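Long-range contacts in histidine acid phosphatase (Bifidobacterium longum subsp. infantis, PDB 6RXD), which probably removes phosphate groups from inositol polyphosphates such as phytate, as a phytase of the MINPP type: residues A105-I111 / N149-G153; D377-T381 / A393-F397. All coordinates share one frame; numbering follows the deposited sequence.

In the fold
Both contacts belong to the alpha/beta part of this histidine phosphatase fold, and they meet at strand 391-398. Contact 1 is helix on helix (102-118 with 141-157) and partly buried. Contact 2 is helix on strand (372-386 with 391-398) and buried. They share no helix or strand. Aromatic rings link them: F150 and H108 of contact 1 pack on F397 of contact 2, and F150 also meets F395. F395 and F397 alternate along the strand with T394 and R396, which serve contact 2. The chemistry differs accordingly. Contact 1 has no hydrogen bond between its segments and relies on close backbones, whereas contact 2 turns on a salt bridge between a buried arginine and a partly exposed aspartate.

Contact 1 (A105-I111 / N149-G153); sequences AQQHYGI and NFEKG
Y109 and G153 meet in a close helix-helix packing contact between helices 102-118 and 141-157, partly buried, in the alpha/beta part of the fold. The axes of the two short segments approach to 6.6 Å and cross at -44°. With no side chain at G153, the backbones can come near each other, and the CA atoms of Y109 and G153 lie 4.3 Å apart. A first torsion of -173° carries the Y109 ring away from its own backbone N and over G153. G153 CA sits over the centre of one face of that ring, 3.6 Å from the centroid, as a CH-pi contact. The CG of K152 touches the ring edge at CE1. Three CA-H...O contacts join the backbones: F150 CA to H108 O at 3.2 Å, Y109 CA to N149 O at 3.4 Å, and G153 CA to Y109 O at 3.5 Å. In this histidine phosphatase fold the crossing is thus glycine-mediated, and F150 faces the central mixed sheet, where its ring meets F395 and F397 of strand 391-398. CG2 of I111 approaches the edge of the F150 ring at CE1, 3.8 Å away, and the two side chains cross at about a right angle. H108 turns its CB to F150, while its NE2 makes a weak hydrogen bond to the backbone oxygen of R44, the first residue of the family's Arg-His-Gly signature. The amide of N149 lies against the CB of A105, with OD1 3.6 Å from that methyl, and its ND2 is bonded to E145 O within its own helix.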
ATOM      1  N   ALA A 105      -5.769   9.005   7.901  1.00 13.02           N
ATOM      2  CA  ALA A 105      -5.839  10.434   7.650  1.00 14.52           C
ATOM      3  C   ALA A 105      -4.576  11.119   8.169  1.00 13.46           C
ATOM      4  O   ALA A 105      -3.979  11.979   7.482  1.00 16.60           O
ATOM      5  CB  ALA A 105      -7.090  11.033   8.318  1.00 16.48           C
ATOM      6  N   GLN A 106      -4.169  10.748   9.382  1.00 15.31           N
ATOM      7  CA  GLN A 106      -2.981  11.342   9.999  1.00 17.98           C
ATOM      8  C   GLN A 106      -1.710  11.030   9.226  1.00 18.01           C
ATOM      9  O   GLN A 106      -0.808  11.876   9.153  1.00 16.83           O
ATOM     10  CB  GLN A 106      -2.841  10.910  11.465  1.00 17.90           C
ATOM     11  CG  GLN A 106      -3.931  11.501  12.364  0.74 20.54           C
ATOM     12  CD  GLN A 106      -3.840  11.046  13.816  0.70 25.18           C
ATOM     13  OE1 GLN A 106      -3.379   9.945  14.115  0.72 25.51           O
ATOM     14  NE2 GLN A 106      -4.297  11.898  14.725  0.62 27.31           N
ATOM     15  N   GLN A 107      -1.640   9.828   8.656  1.00 14.48           N
ATOM     16  CA  GLN A 107      -0.481   9.425   7.848  1.00 12.38           C
ATOM     17  C   GLN A 107      -0.272  10.409   6.721  1.00 12.91           C
ATOM     18  O   GLN A 107       0.811  10.959   6.559  1.00 14.47           O
ATOM     19  CB  GLN A 107      -0.647   8.002   7.282  1.00 11.31           C
ATOM     20  CG  GLN A 107      -0.526   6.888   8.334  1.00 10.45           C
ATOM     21  CD  GLN A 107      -1.079   5.549   7.854  1.00 14.84           C
ATOM     22  OE1 GLN A 107      -1.811   5.487   6.859  1.00 14.21           O
ATOM     23  NE2 GLN A 107      -0.742   4.466   8.571  1.00 13.05           N
ATOM     24  N   HIS A 108      -1.327  10.645   5.952  1.00 15.68           N
ATOM     25  CA  HIS A 108      -1.229  11.531   4.801  1.00 12.10           C
ATOM     26  C   HIS A 108      -1.102  13.000   5.176  1.00 14.22           C
ATOM     27  O   HIS A 108      -0.398  13.758   4.508  1.00 14.90           O
ATOM     28  CB  HIS A 108      -2.367  11.256   3.819  1.00 15.91           C
ATOM     29  CG  HIS A 108      -2.094  10.071   2.956  1.00 14.08           C
ATOM     30  ND1 HIS A 108      -1.433  10.175   1.750  1.00 18.22           N
ATOM     31  CD2 HIS A 108      -2.300   8.750   3.162  1.00 11.92           C
ATOM     32  CE1 HIS A 108      -1.271   8.969   1.236  1.00 16.08           C
ATOM     33  NE2 HIS A 108      -1.783   8.083   2.075  1.00 14.91           N
ATOM     34  N   TYR A 109      -1.756  13.400   6.258  1.00 15.71           N
ATOM     35  CA  TYR A 109      -1.607  14.768   6.744  1.00 14.56           C
ATOM     36  C   TYR A 109      -0.132  15.054   7.045  1.00 12.94           C
ATOM     37  O   TYR A 109       0.407  16.087   6.646  1.00 14.32           O
ATOM     38  CB  TYR A 109      -2.475  14.953   7.987  1.00 11.45           C
ATOM     39  CG  TYR A 109      -2.532  16.379   8.499  1.00 18.15           C
ATOM     40  CD1 TYR A 109      -3.585  17.217   8.152  1.00 25.27           C
ATOM     41  CD2 TYR A 109      -1.536  16.877   9.333  1.00 22.00           C
ATOM     42  CE1 TYR A 109      -3.646  18.514   8.620  1.00 27.41           C
ATOM     43  CE2 TYR A 109      -1.586  18.178   9.804  1.00 26.93           C
ATOM     44  CZ  TYR A 109      -2.644  18.988   9.440  1.00 21.39           C
ATOM     45  OH  TYR A 109      -2.703  20.280   9.911  1.00 32.16           O
ATOM     46  N   GLY A 110       0.532  14.119   7.721  1.00 14.76           N
ATOM     47  CA  GLY A 110       1.929  14.307   8.078  1.00 17.17           C
ATOM     48  C   GLY A 110       2.846  14.280   6.873  1.00 13.94           C
ATOM     49  O   GLY A 110       3.780  15.073   6.767  1.00 15.40           O
ATOM     50  N   ILE A 111       2.587  13.362   5.952  1.00 11.19           N
ATOM     51  CA  ILE A 111       3.389  13.285   4.735  1.00 13.21           C
ATOM     52  C   ILE A 111       3.289  14.610   3.961  1.00 13.80           C
ATOM     53  O   ILE A 111       4.300  15.124   3.465  1.00 15.22           O
ATOM     54  CB  ILE A 111       2.979  12.093   3.849  1.00 12.04           C
ATOM     55  CG1 ILE A 111       3.259  10.770   4.576  1.00 12.93           C
ATOM     56  CG2 ILE A 111       3.768  12.114   2.530  1.00 13.47           C
ATOM     57  CD1 ILE A 111       2.635   9.532   3.890  1.00 12.66           C
ATOM     58  N   ASN A 149      -6.279  14.535   2.569  1.00 15.52           N
ATOM     59  CA  ASN A 149      -5.588  14.754   3.831  1.00 13.21           C
ATOM     60  C   ASN A 149      -4.159  15.259   3.654  1.00 16.47           C
ATOM     61  O   ASN A 149      -3.698  16.100   4.422  1.00 17.30           O
ATOM     62  CB  ASN A 149      -5.637  13.489   4.691  1.00 15.53           C
ATOM     63  CG  ASN A 149      -6.999  13.292   5.338  1.00 17.97           C
ATOM     64  OD1 ASN A 149      -7.345  13.999   6.279  1.00 20.69           O
ATOM     65  ND2 ASN A 149      -7.782  12.349   4.824  1.00 20.33           N
ATOM     66  N   PHE A 150      -3.461  14.740   2.647  1.00 14.92           N
ATOM     67  CA  PHE A 150      -2.137  15.234   2.297  1.00 15.64           C
ATOM     68  C   PHE A 150      -2.255  16.724   1.963  1.00 15.10           C
ATOM     69  O   PHE A 150      -1.448  17.549   2.411  1.00 15.96           O
ATOM     70  CB  PHE A 150      -1.618  14.440   1.090  1.00 12.48           C
ATOM     71  CG  PHE A 150      -0.288  14.910   0.532  1.00 15.50           C
ATOM     72  CD1 PHE A 150       0.847  14.115   0.648  1.00 14.10           C
ATOM     73  CD2 PHE A 150      -0.192  16.104  -0.173  1.00 16.72           C
ATOM     74  CE1 PHE A 150       2.068  14.527   0.103  1.00 13.83           C
ATOM     75  CE2 PHE A 150       1.022  16.524  -0.711  1.00 18.87           C
ATOM     76  CZ  PHE A 150       2.146  15.730  -0.579  1.00 17.76           C
ATOM     77  N   GLU A 151      -3.261  17.060   1.162  1.00 16.64           N
ATOM     78  CA  GLU A 151      -3.472  18.438   0.740  1.00 18.57           C
ATOM     79  C   GLU A 151      -3.729  19.363   1.937  1.00 17.78           C
ATOM     80  O   GLU A 151      -3.179  20.459   2.016  1.00 18.98           O
ATOM     81  CB  GLU A 151      -4.622  18.502  -0.270  1.00 15.96           C
ATOM     82  CG  GLU A 151      -4.948  19.911  -0.756  1.00 18.88           C
ATOM     83  CD  GLU A 151      -6.058  19.925  -1.789  1.00 24.77           C
ATOM     84  OE1 GLU A 151      -5.963  20.725  -2.736  1.00 26.78           O
ATOM     85  OE2 GLU A 151      -7.024  19.148  -1.653  1.00 24.73           O
ATOM     86  N   LYS A 152      -4.541  18.899   2.880  1.00 18.60           N
ATOM     87  CA  LYS A 152      -4.800  19.648   4.103  0.85 19.39           C
ATOM     88  C   LYS A 152      -3.534  19.887   4.918  1.00 17.91           C
ATOM     89  O   LYS A 152      -3.291  20.997   5.387  1.00 21.38           O
ATOM     90  CB  LYS A 152      -5.831  18.911   4.950  1.00 22.58           C
ATOM     91  CG  LYS A 152      -6.228  19.625   6.218  0.73 25.24           C
ATOM     92  CD  LYS A 152      -7.372  18.883   6.885  0.77 27.42           C
ATOM     93  CE  LYS A 152      -8.384  18.418   5.844  0.48 38.34           C
ATOM     94  NZ  LYS A 152      -9.578  17.769   6.451  1.00 52.05           N
ATOM     95  N   GLY A 153      -2.726  18.841   5.081  1.00 15.82           N
ATOM     96  CA  GLY A 153      -1.476  18.960   5.804  1.00 16.17           C
ATOM     97  C   GLY A 153      -0.500  19.891   5.112  1.00 17.31           C
ATOM     98  O   GLY A 153       0.158  20.698   5.765  1.00 17.75           O
TER

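Contact 2 (D377-T381 / A393-F397)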
ATOM      1  N   ASP A 377       5.980   8.458 -16.427  1.00 13.20           N
ATOM      2  CA  ASP A 377       5.443   9.756 -16.029  1.00 14.38           C
ATOM      3  C   ASP A 377       6.319  10.452 -14.990  1.00 16.14           C
ATOM      4  O   ASP A 377       6.386  11.687 -14.956  1.00 16.62           O
ATOM      5  CB  ASP A 377       4.016   9.635 -15.484  1.00 16.07           C
ATOM      6  CG  ASP A 377       3.257  10.940 -15.586  1.00 21.27           C
ATOM      7  OD1 ASP A 377       3.127  11.450 -16.718  1.00 24.73           O
ATOM      8  OD2 ASP A 377       2.820  11.476 -14.544  1.00 17.63           O
ATOM      9  N   PHE A 378       6.980   9.667 -14.145  1.00 13.47           N
ATOM     10  CA  PHE A 378       7.919  10.235 -13.169  1.00 10.99           C
ATOM     11  C   PHE A 378       9.004  11.012 -13.905  1.00 17.41           C
ATOM     12  O   PHE A 378       9.423  12.084 -13.468  1.00 17.62           O
ATOM     13  CB  PHE A 378       8.537   9.150 -12.272  1.00 11.33           C
ATOM     14  CG  PHE A 378       7.950   9.094 -10.882  1.00 12.03           C
ATOM     15  CD1 PHE A 378       8.735   9.406  -9.770  1.00 13.33           C
ATOM     16  CD2 PHE A 378       6.622   8.746 -10.685  1.00 12.40           C
ATOM     17  CE1 PHE A 378       8.208   9.360  -8.480  1.00 13.96           C
ATOM     18  CE2 PHE A 378       6.078   8.695  -9.393  1.00 14.30           C
ATOM     19  CZ  PHE A 378       6.876   9.004  -8.295  1.00 13.50           C
ATOM     20  N   LEU A 379       9.442  10.489 -15.041  1.00 12.65           N
ATOM     21  CA  LEU A 379      10.491  11.154 -15.809  1.00 12.24           C
ATOM     22  C   LEU A 379       9.906  12.254 -16.687  1.00 13.00           C
ATOM     23  O   LEU A 379      10.477  13.342 -16.805  1.00 16.48           O
ATOM     24  CB  LEU A 379      11.258  10.132 -16.655  1.00 13.86           C
ATOM     25  CG  LEU A 379      12.058   9.133 -15.809  1.00 17.91           C
ATOM     26  CD1 LEU A 379      12.451   7.909 -16.627  1.00 19.86           C
ATOM     27  CD2 LEU A 379      13.297   9.788 -15.190  1.00 13.92           C
ATOM     28  N   ASN A 380       8.756  11.976 -17.296  1.00 13.28           N
ATOM     29  CA  ASN A 380       8.146  12.931 -18.222  1.00 13.58           C
ATOM     30  C   ASN A 380       7.726  14.241 -17.562  1.00 17.10           C
ATOM     31  O   ASN A 380       7.801  15.300 -18.182  1.00 18.01           O
ATOM     32  CB  ASN A 380       6.944  12.310 -18.936  1.00 16.18           C
ATOM     33  CG  ASN A 380       7.346  11.327 -20.019  1.00 21.09           C
ATOM     34  OD1 ASN A 380       8.475  11.348 -20.503  1.00 23.97           O
ATOM     35  ND2 ASN A 380       6.414  10.457 -20.407  1.00 23.26           N
ATOM     36  N   THR A 381       7.251  14.173 -16.324  1.00 14.74           N
ATOM     37  CA  THR A 381       6.843  15.389 -15.628  1.00 15.73           C
ATOM     38  C   THR A 381       8.055  16.222 -15.208  1.00 13.80           C
ATOM     39  O   THR A 381       7.954  17.447 -15.079  1.00 16.04           O
ATOM     40  CB  THR A 381       5.915  15.119 -14.411  1.00 14.23           C
ATOM     41  OG1 THR A 381       6.589  14.290 -13.464  1.00 16.35           O
ATOM     42  CG2 THR A 381       4.609  14.459 -14.836  1.00 13.47           C
ATOM     43  N   ALA A 393       5.247  20.633  -8.937  1.00 14.27           N
ATOM     44  CA  ALA A 393       5.072  19.388  -8.182  1.00 13.04           C
ATOM     45  C   ALA A 393       3.908  18.569  -8.696  1.00 13.66           C
ATOM     46  O   ALA A 393       2.880  19.116  -9.105  1.00 15.67           O
ATOM     47  CB  ALA A 393       4.887  19.690  -6.679  1.00 15.69           C
ATOM     48  N   THR A 394       4.069  17.247  -8.667  1.00 13.41           N
ATOM     49  CA  THR A 394       2.972  16.352  -8.987  1.00 12.42           C
ATOM     50  C   THR A 394       2.867  15.378  -7.832  1.00 13.10           C
ATOM     51  O   THR A 394       3.806  14.621  -7.579  1.00 12.63           O
ATOM     52  CB  THR A 394       3.231  15.596 -10.302  1.00 13.87           C
ATOM     53  OG1 THR A 394       3.503  16.542 -11.348  1.00 18.05           O
ATOM     54  CG2 THR A 394       2.015  14.766 -10.686  1.00 13.15           C
ATOM     55  N   PHE A 395       1.747  15.433  -7.107  1.00 15.34           N
ATOM     56  CA  PHE A 395       1.512  14.554  -5.959  1.00 17.50           C
ATOM     57  C   PHE A 395       0.425  13.543  -6.327  1.00 16.29           C
ATOM     58  O   PHE A 395      -0.718  13.923  -6.608  1.00 14.40           O
ATOM     59  CB  PHE A 395       1.070  15.364  -4.732  1.00 12.80           C
ATOM     60  CG  PHE A 395       2.100  16.357  -4.238  1.00 15.43           C
ATOM     61  CD1 PHE A 395       3.410  15.966  -3.999  1.00 14.42           C
ATOM     62  CD2 PHE A 395       1.745  17.677  -4.009  1.00 17.06           C
ATOM     63  CE1 PHE A 395       4.355  16.887  -3.529  1.00 15.40           C
ATOM     64  CE2 PHE A 395       2.677  18.604  -3.546  1.00 16.56           C
ATOM     65  CZ  PHE A 395       3.985  18.206  -3.302  1.00 15.95           C
ATOM     66  N   ARG A 396       0.785  12.259  -6.336  1.00 12.65           N
ATOM     67  CA  ARG A 396      -0.101  11.200  -6.828  1.00 11.95           C
ATOM     68  C   ARG A 396      -0.480  10.250  -5.705  1.00 16.35           C
ATOM     69  O   ARG A 396       0.345   9.961  -4.831  1.00 11.90           O
ATOM     70  CB  ARG A 396       0.603  10.368  -7.910  1.00 11.85           C
ATOM     71  CG  ARG A 396       1.158  11.140  -9.103  1.00 14.67           C
ATOM     72  CD  ARG A 396       2.080  10.225  -9.877  1.00 12.19           C
ATOM     73  NE  ARG A 396       2.718  10.863 -11.035  1.00 14.66           N
ATOM     74  CZ  ARG A 396       3.873  11.518 -10.986  1.00 16.42           C
ATOM     75  NH1 ARG A 396       4.523  11.643  -9.836  1.00 15.03           N
ATOM     76  NH2 ARG A 396       4.380  12.050 -12.096  1.00 16.89           N
ATOM     77  N   PHE A 397      -1.715   9.745  -5.760  1.00 13.79           N
ATOM     78  CA  PHE A 397      -2.267   8.893  -4.705  1.00 12.69           C
ATOM     79  C   PHE A 397      -2.920   7.664  -5.300  1.00 12.80           C
ATOM     80  O   PHE A 397      -3.743   7.769  -6.204  1.00 13.90           O
ATOM     81  CB  PHE A 397      -3.254   9.697  -3.849  1.00 12.36           C
ATOM     82  CG  PHE A 397      -2.603  10.867  -3.191  1.00 10.87           C
ATOM     83  CD1 PHE A 397      -2.052  10.743  -1.927  1.00 12.30           C
ATOM     84  CD2 PHE A 397      -2.430  12.061  -3.893  1.00 11.93           C
ATOM     85  CE1 PHE A 397      -1.389  11.800  -1.337  1.00 14.68           C
ATOM     86  CE2 PHE A 397      -1.765  13.126  -3.314  1.00 15.89           C
ATOM     87  CZ  PHE A 397      -1.240  13.002  -2.040  1.00 15.06           C
TER
HETATM   88  O   HOH W   1       0.830  10.440 -13.065  1.00 17.19           O
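R396 and D377 form a salt bridge in a largely buried contact that ties strand 391-398 of the central mixed sheet to helix 372-386, the helix just before it in this alpha/beta fold. The helix and strand segments run nearly antiparallel. R396 is extended from CG to NE and brings its guanidinium to the helix. NH2 donates to D377 OD2 at 3.0 Å. The bond is nearly straight at the hydrogen (170°) and lies in the guanidinium plane, but it reaches OD2 from above the carboxylate, whose plane stands 89° from the guanidinium. A water completes the link: it accepts from R396 NE at 2.8 Å and donates to D377 OD2 at 2.7 Å. OD2 is thus gripped by two donors. NH1 is satisfied by a salt bridge to E40 and a hydrogen bond to the S41 carbonyl, both on the adjoining strand 34-44. A leucine here would probably leave the carboxylates of D377 and E40 without their shared positive mate. The hydroxyls of T381 and T394 are each hydrogen-bonded to the OH of Y38. CG2 of T394 lies over the centre of one guanidinium face, 3.7 Å above its plane. On the opposite face F378 CD2 sits toward the rim, with the ring tilted 21° from the guanidinium and CE2 3.4 Å from R396 NH1.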